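Local coordinates for putative secreted cellulose binding protein (PDB 4OY7) that cleaves glycosidic bonds of cellulose oxidatively with a single copper ion, as the AA10 lytic polysaccharide monooxygenase domain of a larger secreted protein, at residues Thr22-Asp26 / Ala41-Tyr45; Asn29-Ala35 / Arg86-Pro90; Ile100-Asn106 / Gly154-Leu160. One frame throughout, in Å; residues are numbered along the deposited sequence.

Contact 1 of 3, residues Thr22-Asp26 / Ala41-Tyr45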
# COMPACT_ATOMS: atom_id res chain seq x y z
N THR A 22 0.27 -15.21 -19.95
CA THR A 22 1.63 -15.69 -20.21
C THR A 22 2.66 -15.18 -19.20
O THR A 22 3.81 -15.59 -19.26
CB THR A 22 2.12 -15.22 -21.58
OG1 THR A 22 2.17 -13.80 -21.61
CG2 THR A 22 1.22 -15.75 -22.66
N GLY A 23 2.26 -14.28 -18.32
CA GLY A 23 3.20 -13.69 -17.37
C GLY A 23 3.85 -12.40 -17.85
O GLY A 23 4.52 -11.73 -17.07
N ALA A 24 3.65 -12.03 -19.12
CA ALA A 24 4.05 -10.72 -19.59
C ALA A 24 3.26 -9.67 -18.82
O ALA A 24 2.18 -9.96 -18.33
CB ALA A 24 3.78 -10.57 -21.07
N LEU A 25 3.82 -8.48 -18.72
CA LEU A 25 3.16 -7.39 -18.01
C LEU A 25 2.77 -6.29 -18.98
O LEU A 25 3.63 -5.65 -19.56
CB LEU A 25 4.10 -6.86 -16.95
CG LEU A 25 4.33 -7.87 -15.82
CD1 LEU A 25 5.57 -7.46 -15.04
CD2 LEU A 25 3.13 -8.02 -14.90
N ASP A 26 1.46 -6.08 -19.16
CA ASP A 26 0.95 -5.10 -20.12
C ASP A 26 -0.08 -4.17 -19.50
O ASP A 26 -1.27 -4.34 -19.68
CB ASP A 26 0.35 -5.81 -21.31
CG ASP A 26 -0.01 -4.86 -22.43
OD1 ASP A 26 0.78 -3.91 -22.68
OD2 ASP A 26 -1.07 -5.05 -23.06
N ALA A 41 9.83 -4.57 -14.43
CA ALA A 41 8.84 -5.62 -14.24
C ALA A 41 9.02 -6.36 -12.92
O ALA A 41 8.04 -6.90 -12.37
CB ALA A 41 8.91 -6.61 -15.41
N THR A 42 10.26 -6.41 -12.43
CA THR A 42 10.60 -7.11 -11.19
C THR A 42 9.72 -6.65 -10.02
O THR A 42 9.34 -7.44 -9.16
CB THR A 42 12.09 -6.93 -10.86
OG1 THR A 42 12.87 -7.47 -11.93
CG2 THR A 42 12.48 -7.60 -9.53
N ALA A 43 9.44 -5.34 -9.98
CA ALA A 43 8.54 -4.77 -8.97
C ALA A 43 7.16 -5.40 -8.96
O ALA A 43 6.58 -5.57 -7.90
CB ALA A 43 8.42 -3.26 -9.13
N LEU A 44 6.59 -5.64 -10.13
CA LEU A 44 5.26 -6.26 -10.23
C LEU A 44 5.25 -7.76 -9.98
O LEU A 44 4.28 -8.30 -9.45
CB LEU A 44 4.61 -5.93 -11.57
CG LEU A 44 4.44 -4.43 -11.81
CD1 LEU A 44 3.76 -4.20 -13.15
CD2 LEU A 44 3.64 -3.80 -10.69
N TYR A 45 6.32 -8.47 -10.37
CA TYR A 45 6.41 -9.88 -10.01
C TYR A 45 6.56 -10.01 -8.50
O TYR A 45 6.11 -10.99 -7.93
CB TYR A 45 7.57 -10.55 -10.71
CG TYR A 45 7.36 -10.68 -12.21
CD1 TYR A 45 6.26 -11.35 -12.74
CD2 TYR A 45 8.30 -10.15 -13.09
CE1 TYR A 45 6.11 -11.49 -14.12
CE2 TYR A 45 8.14 -10.26 -14.46
CZ TYR A 45 7.06 -10.94 -14.97
OH TYR A 45 6.92 -11.04 -16.34
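The helical insertion between strands 4-6 and 51-52, the region known as L2 in AA10 lytic polysaccharide monooxygenases, brings Leu25 and Gly23 against Tyr45 and Ala41. A loop that follows helix 10-18 lies here against the short helix 42-45. The polar link is one short hydrogen bond: Tyr45 OH donates to Gly23 O at 2.6 Å. The carbonyl oxygen reaches the tyrosine at its edge, in the plane of the ring. The hydroxyl is tilted 33° from the plane of the Gly23 carbonyl. Gly23 has a positive phi of 92°, where a CB would press on the carbonyl oxygen of Thr22; these backbone angles call for glycine. Leu25 makes the apolar half of the contact with a single methyl. Its CG lies beside the backbone N, and CD1 is anti to CA (chi2 163°), which carries CD1 out to the helix. CD1 sits over one face of the Tyr45 ring, 4.0 Å from its centroid, in a CH-pi contact. The ring is thus held in two ways, by the bond at its edge and by the methyl on its face. The same methyl also touches Leu44 CB at 3.9 Å. Leu44 and Leu25 both reach Ala18 of helix 10-18, so the loop, that helix and helix 42-45 share one small apolar patch. The contact lies at the surface. The side chain of Tyr45 is about 11 Å from that of His1, a copper ligand. Asp26 binds calcium in another crystal structure of this protein; none is bound to this chain here. The packing is tightest between Leu25 CD1 and Ala41 CB, 3.5 Å apart.

Contact 2 of 3, residues Asn29-Ala35 / Arg86-Pro90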
# COMPACT_ATOMS: atom_id res chain seq x y z
N ASN A 29 -3.12 1.32 -17.43
CA ASN A 29 -3.16 2.52 -16.63
C ASN A 29 -1.86 3.30 -16.83
O ASN A 29 -0.77 2.74 -16.78
CB ASN A 29 -3.39 2.20 -15.15
CG ASN A 29 -3.24 3.44 -14.27
OD1 ASN A 29 -2.13 3.84 -13.94
ND2 ASN A 29 -4.35 4.03 -13.86
N PRO A 30 -1.96 4.61 -17.08
CA PRO A 30 -0.73 5.32 -17.47
C PRO A 30 0.31 5.48 -16.37
O PRO A 30 1.50 5.50 -16.65
CB PRO A 30 -1.25 6.69 -17.95
CG PRO A 30 -2.65 6.78 -17.45
CD PRO A 30 -3.17 5.38 -17.39
N ALA A 31 -0.12 5.64 -15.12
CA ALA A 31 0.81 5.69 -14.01
C ALA A 31 1.51 4.32 -13.84
O ALA A 31 2.69 4.25 -13.55
CB ALA A 31 0.11 6.12 -12.73
N CYS A 32 0.77 3.23 -14.03
CA CYS A 32 1.34 1.90 -14.01
C CYS A 32 2.33 1.68 -15.14
O CYS A 32 3.40 1.13 -14.93
CB CYS A 32 0.24 0.84 -14.04
SG CYS A 32 -0.89 0.82 -12.63
N GLN A 33 1.99 2.12 -16.34
CA GLN A 33 2.93 2.04 -17.46
C GLN A 33 4.21 2.82 -17.16
O GLN A 33 5.31 2.34 -17.42
CB GLN A 33 2.31 2.55 -18.76
CG GLN A 33 3.25 2.40 -19.95
CD GLN A 33 3.63 0.95 -20.22
OE1 GLN A 33 4.79 0.56 -20.12
NE2 GLN A 33 2.63 0.15 -20.57
N ALA A 34 4.06 4.02 -16.59
CA ALA A 34 5.22 4.84 -16.28
C ALA A 34 6.11 4.17 -15.24
O ALA A 34 7.33 4.19 -15.38
CB ALA A 34 4.79 6.22 -15.79
N ALA A 35 5.49 3.58 -14.22
CA ALA A 35 6.24 2.90 -13.16
C ALA A 35 6.92 1.65 -13.69
O ALA A 35 8.03 1.31 -13.27
CB ALA A 35 5.34 2.54 -11.99
N ARG A 86 1.41 11.53 -8.60
CA ARG A 86 0.51 11.60 -9.75
C ARG A 86 -0.91 11.33 -9.29
O ARG A 86 -1.13 10.60 -8.31
CB ARG A 86 0.87 10.50 -10.75
CG ARG A 86 2.20 10.65 -11.42
CD ARG A 86 2.53 9.42 -12.24
NE ARG A 86 1.67 9.38 -13.42
CZ ARG A 86 2.10 9.30 -14.67
NH1 ARG A 86 3.40 9.25 -14.95
NH2 ARG A 86 1.21 9.26 -15.65
N SER A 87 -1.88 11.90 -10.00
CA SER A 87 -3.29 11.70 -9.66
C SER A 87 -3.97 10.62 -10.51
O SER A 87 -5.17 10.38 -10.34
CB SER A 87 -4.03 13.01 -9.83
OG SER A 87 -4.05 13.43 -11.18
N ASP A 88 -3.22 9.98 -11.39
CA ASP A 88 -3.80 9.03 -12.36
C ASP A 88 -3.51 7.56 -12.02
O ASP A 88 -3.80 6.69 -12.84
CB ASP A 88 -3.43 9.39 -13.82
CG ASP A 88 -1.92 9.41 -14.09
OD1 ASP A 88 -1.12 9.36 -13.12
OD2 ASP A 88 -1.54 9.39 -15.29
N TRP A 89 -2.99 7.26 -10.83
CA TRP A 89 -2.84 5.89 -10.38
C TRP A 89 -4.22 5.23 -10.29
O TRP A 89 -5.24 5.93 -10.17
CB TRP A 89 -2.21 5.84 -8.99
CG TRP A 89 -0.76 6.19 -8.88
CD1 TRP A 89 -0.23 7.39 -8.47
CD2 TRP A 89 0.35 5.33 -9.13
NE1 TRP A 89 1.13 7.32 -8.46
CE2 TRP A 89 1.53 6.08 -8.88
CE3 TRP A 89 0.48 4.02 -9.58
CZ2 TRP A 89 2.82 5.53 -9.00
CZ3 TRP A 89 1.75 3.48 -9.71
CH2 TRP A 89 2.92 4.25 -9.46
N PRO A 90 -4.27 3.89 -10.39
CA PRO A 90 -5.54 3.23 -10.12
C PRO A 90 -6.00 3.52 -8.71
O PRO A 90 -5.18 3.69 -7.85
CB PRO A 90 -5.18 1.73 -10.26
CG PRO A 90 -3.94 1.69 -11.04
CD PRO A 90 -3.20 2.94 -10.68
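Asn29 and Ala31 face Asp88, Trp89 and Arg86 where an N-capped helix meets the loop before strand 92-94. Asn29 is the N-cap of helix 30-39, and its amide works in two directions. OD1 accepts from Cys32 N at 3.0 Å on a lone pair, the capping bond. ND2 donates across the contact to Asp88 O at 2.9 Å, close to the amide plane. CG is anti to the backbone N (chi1 172°), which turns the amide both to the helix start and to the loop. Asn29 N is in turn bonded to Asp17 OD1 of helix 10-18. Ala31 presents its methyl to the flat face of Trp89. CB lies 4.0 Å from the centroid of the five-membered ring, in a CH-pi contact over the face. One turn on, Ala35 CB meets Trp89 CH2 obliquely at 3.9 Å. Trp89 NE1 is bonded to Ala84 O, which fixes the turn of the indole, and Arg10 makes a cation-pi contact with it. Arg86 lays one face of its guanidinium over Ala31, with CA 3.7 Å above the plane. Arg86 NH1 lies 3.4 Å from Ala34 CB. Its edge is given to Asp88 in a side-on salt bridge. NE reaches OD1 and NH2 reaches OD2, each at 2.8 Å and each on a syn lone pair. Both bonds are nearly straight and in the guanidinium plane, so the two groups form one flat unit beside the helix. A leucine in place of Arg86 would probably leave the Asp88 carboxylate without its mate, and Ala31 CA and Ala34 CB without their guanidinium cover. Pro90 closes the other end of the contact. Its CG rests 3.5 Å from SG of Cys32, the sulfur that forms the disulfide with Cys14.

Contact 3 of 3, residues Ile100-Asn106 / Gly154-Leu160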
# COMPACT_ATOMS: atom_id res chain seq x y z
N ILE A 100 -15.46 -0.71 6.12
CA ILE A 100 -15.07 -1.51 4.94
C ILE A 100 -14.24 -2.70 5.35
O ILE A 100 -13.54 -2.66 6.36
CB ILE A 100 -14.31 -0.66 3.89
CG1 ILE A 100 -12.98 -0.11 4.43
CG2 ILE A 100 -15.20 0.47 3.36
CD1 ILE A 100 -11.99 0.27 3.35
N PRO A 101 -14.32 -3.80 4.59
CA PRO A 101 -13.45 -4.94 4.88
C PRO A 101 -12.08 -4.74 4.25
O PRO A 101 -11.98 -4.68 3.02
CB PRO A 101 -14.17 -6.11 4.21
CG PRO A 101 -14.97 -5.49 3.11
CD PRO A 101 -15.32 -4.09 3.55
N VAL A 102 -11.04 -4.72 5.06
CA VAL A 102 -9.66 -4.52 4.59
C VAL A 102 -9.00 -5.89 4.42
O VAL A 102 -9.27 -6.80 5.20
CB VAL A 102 -8.85 -3.66 5.59
CG1 VAL A 102 -7.35 -3.62 5.22
CG2 VAL A 102 -9.43 -2.25 5.68
N GLU A 103 -8.20 -6.04 3.35
CA GLU A 103 -7.46 -7.27 3.03
C GLU A 103 -6.02 -6.92 2.82
O GLU A 103 -5.75 -5.93 2.14
CB GLU A 103 -8.04 -7.95 1.77
CG GLU A 103 -9.46 -8.40 2.02
CD GLU A 103 -10.04 -9.42 1.04
OE1 GLU A 103 -9.33 -9.96 0.17
OE2 GLU A 103 -11.23 -9.68 1.12
N TYR A 104 -5.11 -7.64 3.47
CA TYR A 104 -3.69 -7.41 3.32
C TYR A 104 -3.01 -8.73 3.00
O TYR A 104 -3.30 -9.74 3.66
CB TYR A 104 -3.11 -6.79 4.59
CG TYR A 104 -1.74 -6.16 4.45
CD1 TYR A 104 -0.61 -6.96 4.34
CD2 TYR A 104 -1.56 -4.78 4.49
CE1 TYR A 104 0.65 -6.42 4.22
CE2 TYR A 104 -0.31 -4.23 4.41
CZ TYR A 104 0.80 -5.05 4.26
OH TYR A 104 2.05 -4.50 4.16
N SER A 105 -2.19 -8.77 1.96
CA SER A 105 -1.59 -10.03 1.51
C SER A 105 -0.83 -10.74 2.61
O SER A 105 -0.09 -10.13 3.33
CB SER A 105 -0.63 -9.77 0.34
OG SER A 105 0.11 -10.93 0.01
N ASN A 106 -1.01 -12.07 2.70
CA ASN A 106 -0.16 -12.90 3.56
C ASN A 106 0.78 -13.76 2.73
O ASN A 106 0.93 -14.95 2.98
CB ASN A 106 -0.99 -13.78 4.51
CG ASN A 106 -1.83 -14.79 3.78
OD1 ASN A 106 -1.90 -14.78 2.55
ND2 ASN A 106 -2.51 -15.64 4.53
N GLY A 154 -4.56 -15.09 -0.77
CA GLY A 154 -4.46 -15.21 0.68
C GLY A 154 -4.28 -13.86 1.33
O GLY A 154 -3.61 -12.97 0.78
N HIS A 155 -4.90 -13.67 2.49
CA HIS A 155 -4.81 -12.37 3.14
C HIS A 155 -5.19 -12.38 4.62
O HIS A 155 -5.98 -13.21 5.10
CB HIS A 155 -5.71 -11.37 2.42
CG HIS A 155 -7.14 -11.79 2.40
ND1 HIS A 155 -7.63 -12.70 1.49
CD2 HIS A 155 -8.17 -11.46 3.21
CE1 HIS A 155 -8.91 -12.92 1.74
NE2 HIS A 155 -9.27 -12.16 2.76
N TYR A 156 -4.59 -11.42 5.31
CA TYR A 156 -5.12 -10.93 6.59
C TYR A 156 -6.37 -10.12 6.30
O TYR A 156 -6.55 -9.60 5.21
CB TYR A 156 -4.08 -10.05 7.27
CG TYR A 156 -2.80 -10.75 7.66
CD1 TYR A 156 -2.67 -11.40 8.89
CD2 TYR A 156 -1.70 -10.76 6.81
CE1 TYR A 156 -1.49 -12.03 9.24
CE2 TYR A 156 -0.51 -11.38 7.16
CZ TYR A 156 -0.41 -12.00 8.38
OH TYR A 156 0.77 -12.62 8.69
N TYR A 157 -7.27 -10.04 7.26
CA TYR A 157 -8.52 -9.35 7.09
C TYR A 157 -8.92 -8.71 8.43
O TYR A 157 -8.74 -9.29 9.52
CB TYR A 157 -9.66 -10.27 6.56
CG TYR A 157 -10.13 -11.38 7.45
CD1 TYR A 157 -11.13 -11.17 8.38
CD2 TYR A 157 -9.60 -12.66 7.35
CE1 TYR A 157 -11.59 -12.19 9.19
CE2 TYR A 157 -10.07 -13.69 8.16
CZ TYR A 157 -11.05 -13.45 9.07
OH TYR A 157 -11.50 -14.46 9.90
N TRP A 158 -9.48 -7.51 8.30
CA TRP A 158 -10.04 -6.73 9.41
C TRP A 158 -10.98 -5.66 8.88
O TRP A 158 -11.03 -5.42 7.68
CB TRP A 158 -8.96 -6.11 10.27
CG TRP A 158 -8.11 -5.03 9.64
CD1 TRP A 158 -8.37 -3.68 9.64
CD2 TRP A 158 -6.85 -5.19 8.96
NE1 TRP A 158 -7.34 -3.00 9.01
CE2 TRP A 158 -6.40 -3.90 8.60
CE3 TRP A 158 -6.03 -6.31 8.66
CZ2 TRP A 158 -5.20 -3.68 7.93
CZ3 TRP A 158 -4.83 -6.10 8.00
CH2 TRP A 158 -4.42 -4.79 7.65
N ASP A 159 -11.74 -5.03 9.78
CA ASP A 159 -12.65 -3.96 9.39
C ASP A 159 -12.02 -2.60 9.68
O ASP A 159 -11.32 -2.46 10.69
CB ASP A 159 -13.95 -4.05 10.18
CG ASP A 159 -14.76 -5.30 9.88
OD1 ASP A 159 -14.84 -5.69 8.70
OD2 ASP A 159 -15.36 -5.84 10.85
N LEU A 160 -12.28 -1.62 8.81
CA LEU A 160 -11.90 -0.22 9.02
C LEU A 160 -13.11 0.72 8.89
O LEU A 160 -13.74 0.76 7.82
CB LEU A 160 -10.83 0.19 8.00
CG LEU A 160 -10.44 1.67 7.92
CD1 LEU A 160 -9.94 2.20 9.27
CD2 LEU A 160 -9.44 1.87 6.77
O HOH W 1 -1.56 -12.89 -1.02
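Val102 N donates to Trp158 O at 2.7 Å, nearly along the C=O axis, in the antiparallel ladder of strands 99-105 and 155-161. On the buried side, Val102 lies over one face of Trp158. With chi1 at 171°, CG1 swings away from the backbone N and over the indole, 3.8 Å from the centroid of the six-membered ring. Its other methyl, CG2, touches Leu160 CB at 3.6 Å. Tyr104 CB meets the indole obliquely at CZ3, 3.9 Å away. Trp158 NE1 is bonded to Gln138 OE1. On this same side, Tyr156 OH is bonded to the backbone N of His110, whose side chain binds the copper. On the other side, Glu103 stacks its carboxylate on the His155 ring. The planes are 2° apart, and OE1 lies 3.3 Å above the ring centre. His155 ND1 is bonded to Gly153 O. At the end of the ladder, Gly154 O takes a bond from a water at 2.7 Å and a weak one from Asn106 N at 3.4 Å. The water also bonds Ser105 OG. In the beta sandwich, strand 4-6 flanks strand 99-105 and strand 145-146 flanks strand 155-161. Tyr104, Tyr156 and Trp158 meet Phe114 of strand 112-119 in the facing sheet; Tyr104 and Tyr156 also meet Trp176 of strand 168-178.

Contacts 1 and 2 belong to the helical region and interleave along the chain: 22-26, 29-35, 41-45, then 86-90. Their centres are 15 Å apart. Helices 30-39 and 42-45 follow each other, so the first contact holds the loop before and the short helix after the helix used in the second. Contact 3 comes later, in the four-stranded sheet of the sandwich core. Its centre is 24 Å from each of the others, and it lies across the chain's centre from contact 2. Contact 3 comes closer to the copper site (Tyr156 about 5 Å from His110) than contact 1 (Tyr45 about 11 Å from His1), side chain to side chain. All three belong to one catalytic domain.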